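Local coordinates for protein hydrolase (Rhizobium meliloti, PDB 5HOE) that acts as a carbohydrate acetylesterase, an octameric SGNH-type hydrolase that probably cleaves acetyl ester bonds, at residues T107-P118 with G166-E177. Sequence-based numbering, arbitrary orientation.
With PO4 (phosphate ion), chain E.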
loop_
_atom_site.group_PDB
_atom_site.type_symbol
_atom_site.label_atom_id
_atom_site.label_comp_id
_atom_site.label_asym_id
_atom_site.label_seq_id
_atom_site.Cartn_x
_atom_site.Cartn_y
_atom_site.Cartn_z
ATOM N N THR A 107 8.628 2.391 27.368
ATOM C CA THR A 107 9.732 3.337 27.466
ATOM C C THR A 107 10.125 3.873 26.092
ATOM O O THR A 107 10.352 5.078 25.926
ATOM C CB THR A 107 10.931 2.688 28.141
ATOM O OG1 THR A 107 10.559 2.221 29.441
ATOM C CG2 THR A 107 12.085 3.689 28.253
ATOM N N ASN A 108 10.173 3.003 25.078
ATOM C CA ASN A 108 10.649 3.480 23.782
ATOM C C ASN A 108 9.618 4.332 23.069
ATOM O O ASN A 108 9.996 5.188 22.259
ATOM C CB ASN A 108 11.155 2.319 22.937
ATOM C CG ASN A 108 12.392 1.728 23.523
ATOM O OD1 ASN A 108 13.313 2.474 23.900
ATOM N ND2 ASN A 108 12.436 0.412 23.645
ATOM N N ASP A 109 8.339 4.167 23.392
ATOM C CA ASP A 109 7.333 5.045 22.825
ATOM C C ASP A 109 7.508 6.505 23.261
ATOM O O ASP A 109 6.920 7.401 22.627
ATOM C CB ASP A 109 5.948 4.619 23.294
ATOM C CG ASP A 109 5.538 3.209 22.866
ATOM O OD1 ASP A 109 6.320 2.228 23.001
ATOM O OD2 ASP A 109 4.358 3.084 22.480
ATOM N N THR A 110 8.256 6.763 24.341
ATOM C CA THR A 110 8.486 8.121 24.827
ATOM C C THR A 110 9.596 8.851 24.079
ATOM O O THR A 110 9.852 10.020 24.393
ATOM C CB THR A 110 8.816 8.145 26.332
ATOM O OG1 THR A 110 10.174 7.722 26.570
ATOM C CG2 THR A 110 7.815 7.295 27.160
ATOM N N LYS A 111 10.251 8.216 23.107
ATOM C CA LYS A 111 11.314 8.886 22.369
ATOM C C LYS A 111 10.789 10.116 21.636
ATOM O O LYS A 111 9.624 10.183 21.219
ATOM C CB LYS A 111 11.959 7.912 21.386
ATOM C CG LYS A 111 12.823 6.817 22.051
ATOM C CD LYS A 111 13.411 5.881 21.012
ATOM C CE LYS A 111 14.287 4.798 21.629
ATOM N NZ LYS A 111 14.838 3.898 20.590
ATOM N N SER A 112 11.685 11.100 21.497
ATOM C CA SER A 112 11.323 12.412 20.972
ATOM C C SER A 112 10.646 12.313 19.602
ATOM O O SER A 112 9.614 12.949 19.357
ATOM C CB SER A 112 12.581 13.268 20.891
ATOM O OG SER A 112 13.539 12.662 20.021
ATOM N N TYR A 113 11.204 11.518 18.694
ATOM C CA TYR A 113 10.720 11.484 17.314
ATOM C C TYR A 113 9.404 10.722 17.134
ATOM O O TYR A 113 8.866 10.737 16.025
ATOM C CB TYR A 113 11.804 10.915 16.404
ATOM C CG TYR A 113 12.347 9.550 16.779
ATOM C CD1 TYR A 113 11.655 8.397 16.444
ATOM C CD2 TYR A 113 13.568 9.407 17.419
ATOM C CE1 TYR A 113 12.153 7.132 16.760
ATOM C CE2 TYR A 113 14.076 8.157 17.724
ATOM C CZ TYR A 113 13.368 7.021 17.393
ATOM O OH TYR A 113 13.880 5.778 17.704
ATOM N N PHE A 114 8.843 10.097 18.175
ATOM C CA PHE A 114 7.522 9.483 18.020
ATOM C C PHE A 114 6.363 10.424 18.375
ATOM O O PHE A 114 5.235 10.196 17.922
ATOM C CB PHE A 114 7.389 8.230 18.889
ATOM C CG PHE A 114 8.180 7.030 18.400
ATOM C CD1 PHE A 114 8.056 6.566 17.100
ATOM C CD2 PHE A 114 9.005 6.331 19.283
ATOM C CE1 PHE A 114 8.762 5.453 16.690
ATOM C CE2 PHE A 114 9.715 5.217 18.880
ATOM C CZ PHE A 114 9.599 4.764 17.599
ATOM N N HIS A 115 6.596 11.452 19.191
ATOM C CA HIS A 115 5.563 12.458 19.488
ATOM C C HIS A 115 4.259 11.823 19.972
ATOM O O HIS A 115 3.160 12.206 19.560
ATOM C CB HIS A 115 5.330 13.367 18.280
ATOM C CG HIS A 115 6.572 14.055 17.817
ATOM N ND1 HIS A 115 7.078 15.171 18.448
ATOM C CD2 HIS A 115 7.442 13.753 16.825
ATOM C CE1 HIS A 115 8.195 15.543 17.844
ATOM N NE2 HIS A 115 8.432 14.704 16.853
ATOM N N ARG A 116 4.379 10.853 20.873
ATOM C CA ARG A 116 3.217 10.151 21.408
ATOM C C ARG A 116 2.867 10.729 22.777
ATOM O O ARG A 116 3.754 11.068 23.561
ATOM C CB ARG A 116 3.509 8.642 21.528
ATOM C CG ARG A 116 2.303 7.773 21.777
ATOM C CD ARG A 116 2.582 6.287 21.451
ATOM N NE ARG A 116 1.923 5.830 20.218
ATOM C CZ ARG A 116 1.653 4.550 19.954
ATOM N NH1 ARG A 116 2.000 3.614 20.835
ATOM N NH2 ARG A 116 1.049 4.198 18.819
ATOM N N THR A 117 1.567 10.837 23.063
ATOM C CA THR A 117 1.116 11.236 24.389
ATOM C C THR A 117 1.139 10.024 25.315
ATOM O O THR A 117 1.073 8.885 24.854
ATOM C CB THR A 117 -0.333 11.724 24.338
ATOM O OG1 THR A 117 -1.187 10.627 23.972
ATOM C CG2 THR A 117 -0.520 12.879 23.353
ATOM N N PRO A 118 1.198 10.242 26.629
ATOM C CA PRO A 118 1.107 9.100 27.563
ATOM C C PRO A 118 -0.114 8.215 27.342
ATOM O O PRO A 118 0.009 6.981 27.381
ATOM C CB PRO A 118 1.117 9.776 28.942
ATOM C CG PRO A 118 1.904 11.025 28.700
ATOM C CD PRO A 118 1.515 11.495 27.335
ATOM N N GLY A 166 18.914 13.553 23.453
ATOM C CA GLY A 166 18.065 13.933 22.333
ATOM C C GLY A 166 17.046 12.863 21.993
ATOM O O GLY A 166 15.887 13.159 21.693
ATOM N N MET A 167 17.466 11.605 22.048
ATOM C CA MET A 167 16.586 10.491 21.712
ATOM C C MET A 167 15.349 10.476 22.596
ATOM O O MET A 167 14.254 10.153 22.129
ATOM C CB MET A 167 17.352 9.177 21.881
ATOM C CG MET A 167 16.671 7.990 21.291
ATOM S SD MET A 167 17.588 6.451 21.578
ATOM C CE MET A 167 19.110 6.780 20.667
ATOM N N PHE A 168 15.509 10.827 23.879
ATOM C CA PHE A 168 14.422 10.788 24.854
ATOM C C PHE A 168 13.912 12.172 25.264
ATOM O O PHE A 168 13.216 12.299 26.283
ATOM C CB PHE A 168 14.822 9.944 26.069
ATOM C CG PHE A 168 14.820 8.469 25.776
ATOM C CD1 PHE A 168 13.639 7.745 25.834
ATOM C CD2 PHE A 168 15.987 7.801 25.444
ATOM C CE1 PHE A 168 13.627 6.411 25.539
ATOM C CE2 PHE A 168 15.964 6.447 25.159
ATOM C CZ PHE A 168 14.792 5.752 25.228
ATOM N N GLY A 169 14.180 13.193 24.461
ATOM C CA GLY A 169 13.636 14.519 24.720
ATOM C C GLY A 169 12.138 14.519 24.940
ATOM O O GLY A 169 11.390 13.989 24.120
ATOM N N GLY A 170 11.687 15.093 26.050
ATOM C CA GLY A 170 10.284 15.055 26.405
ATOM C C GLY A 170 9.820 13.761 27.039
ATOM O O GLY A 170 8.668 13.696 27.495
ATOM N N GLY A 171 10.669 12.726 27.075
ATOM C CA GLY A 171 10.210 11.414 27.486
ATOM C C GLY A 171 10.092 11.200 28.968
ATOM O O GLY A 171 9.272 10.387 29.396
ATOM N N TYR A 172 10.889 11.904 29.785
ATOM C CA TYR A 172 10.853 11.630 31.223
ATOM C C TYR A 172 9.453 11.811 31.791
ATOM O O TYR A 172 8.939 10.944 32.506
ATOM C CB TYR A 172 11.785 12.561 31.970
ATOM C CG TYR A 172 11.570 12.517 33.471
ATOM C CD1 TYR A 172 11.926 11.404 34.215
ATOM C CD2 TYR A 172 11.027 13.599 34.142
ATOM C CE1 TYR A 172 11.749 11.368 35.604
ATOM C CE2 TYR A 172 10.846 13.575 35.514
ATOM C CZ TYR A 172 11.212 12.459 36.241
ATOM O OH TYR A 172 11.012 12.438 37.609
ATOM N N GLU A 173 8.843 12.962 31.508
ATOM C CA GLU A 173 7.512 13.264 32.012
ATOM C C GLU A 173 6.519 12.190 31.570
ATOM O O GLU A 173 5.684 11.728 32.358
ATOM C CB GLU A 173 7.122 14.650 31.491
ATOM C CG GLU A 173 7.972 15.869 32.006
ATOM C CD GLU A 173 9.434 16.013 31.461
ATOM O OE1 GLU A 173 9.865 15.308 30.501
ATOM O OE2 GLU A 173 10.161 16.889 32.023
ATOM N N LYS A 174 6.639 11.740 30.324
ATOM C CA LYS A 174 5.746 10.703 29.820
ATOM C C LYS A 174 5.947 9.390 30.573
ATOM O O LYS A 174 4.975 8.726 30.954
ATOM C CB LYS A 174 5.978 10.511 28.319
ATOM C CG LYS A 174 5.737 11.763 27.478
ATOM C CD LYS A 174 5.958 11.505 25.991
ATOM C CE LYS A 174 5.837 12.803 25.210
ATOM N NZ LYS A 174 6.056 12.612 23.765
ATOM N N SER A 175 7.206 9.026 30.832
ATOM C CA SER A 175 7.505 7.775 31.524
ATOM C C SER A 175 6.946 7.783 32.936
ATOM O O SER A 175 6.588 6.725 33.450
ATOM C CB SER A 175 9.011 7.486 31.496
ATOM O OG SER A 175 9.759 8.279 32.404
ATOM N N LYS A 176 6.862 8.965 33.569
ATOM C CA LYS A 176 6.303 9.083 34.915
ATOM C C LYS A 176 4.805 8.824 34.945
ATOM O O LYS A 176 4.265 8.420 35.980
ATOM C CB LYS A 176 6.540 10.493 35.465
ATOM C CG LYS A 176 7.861 10.694 36.124
ATOM C CD LYS A 176 8.035 12.157 36.510
ATOM C CE LYS A 176 6.889 12.722 37.339
ATOM N NZ LYS A 176 7.188 14.121 37.739
ATOM N N GLU A 177 4.113 9.098 33.852
ATOM C CA GLU A 177 2.668 8.937 33.801
ATOM C C GLU A 177 2.238 7.514 33.468
ATOM O O GLU A 177 1.054 7.198 33.611
ATOM C CB GLU A 177 2.066 9.894 32.769
ATOM C CG GLU A 177 2.120 11.367 33.160
ATOM C CD GLU A 177 1.489 12.255 32.114
ATOM O OE1 GLU A 177 0.401 11.905 31.596
ATOM O OE2 GLU A 177 2.090 13.298 31.801
HETATM P P PO4 E . 15.958 0.453 24.770
HETATM O O1 PO4 E . 14.933 -0.627 24.572
HETATM O O2 PO4 E . 15.555 1.313 25.939
HETATM O O3 PO4 E . 17.398 0.020 24.884
HETATM O O4 PO4 E . 16.094 1.286 23.537
HETATM O O HOH W 1 6.979 10.080 22.221
HETATM O O HOH W 2 9.094 12.619 23.928
HETATM O O HOH W 3 8.020 13.673 21.428
#
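Lys-174 reaches from helix 171-189 to the loop following strand 100-104, where its NZ bonds Arg-116 O at 2.8 Å. In this SGNH (GDSL-like) hydrolase the loop carries the Gly-Thr-Asn-Asp sequence that ends in Asn-108 and Asp-109, consistent with the family's block III.

Three hydrogen bonds cross between the segments. CG of Lys-174 lies anti to its carbonyl carbon (chi1 -59°) and the chain beyond is extended, which delivers NZ to the loop backbone. Two ordered waters also accept from NZ: one receives the N-H of Arg-116 and donates to Asp-109 O and Lys-111 O, the other donates to Thr-110 O and Gly-169 O. Methionine in place of Lys-174 would probably leave Arg-116 O without this donor and these waters less firmly fixed. At the end of helix 162-167, Ser-112 N donates to Met-167 O (2.8 Å, 164° at the hydrogen), while its OG donates to Gly-166 O, which also accepts from Gly-169 N.

Apolar and ring contacts complete the join. CG of Lys-111 rests over one face of the Phe-168 ring, 4.0 Å from the centroid and 26° off the normal, a CH-pi contact. The Lys-111 and Met-167 chains run side by side, CE to SD 3.7 Å. Thr-107 O and Thr-110 OG1 both lie in the ring plane at the edge of Phe-168. CG2 of Thr-110 packs on CB of Lys-174, and CB of Thr-110 lies against CA of Gly-171, at 3.7 Å.

Beside this packing lies the probable active site. Asn-108 ND2 donates to O1 of a phosphate ion, probably from the crystallisation liquor (2.9 Å), and also bonds Arg-70 O; the phosphate is held by His-209 NE2 and by Ser-25 N as well. OD1 of Asn-108 stands 3.8 Å from CZ of Phe-168.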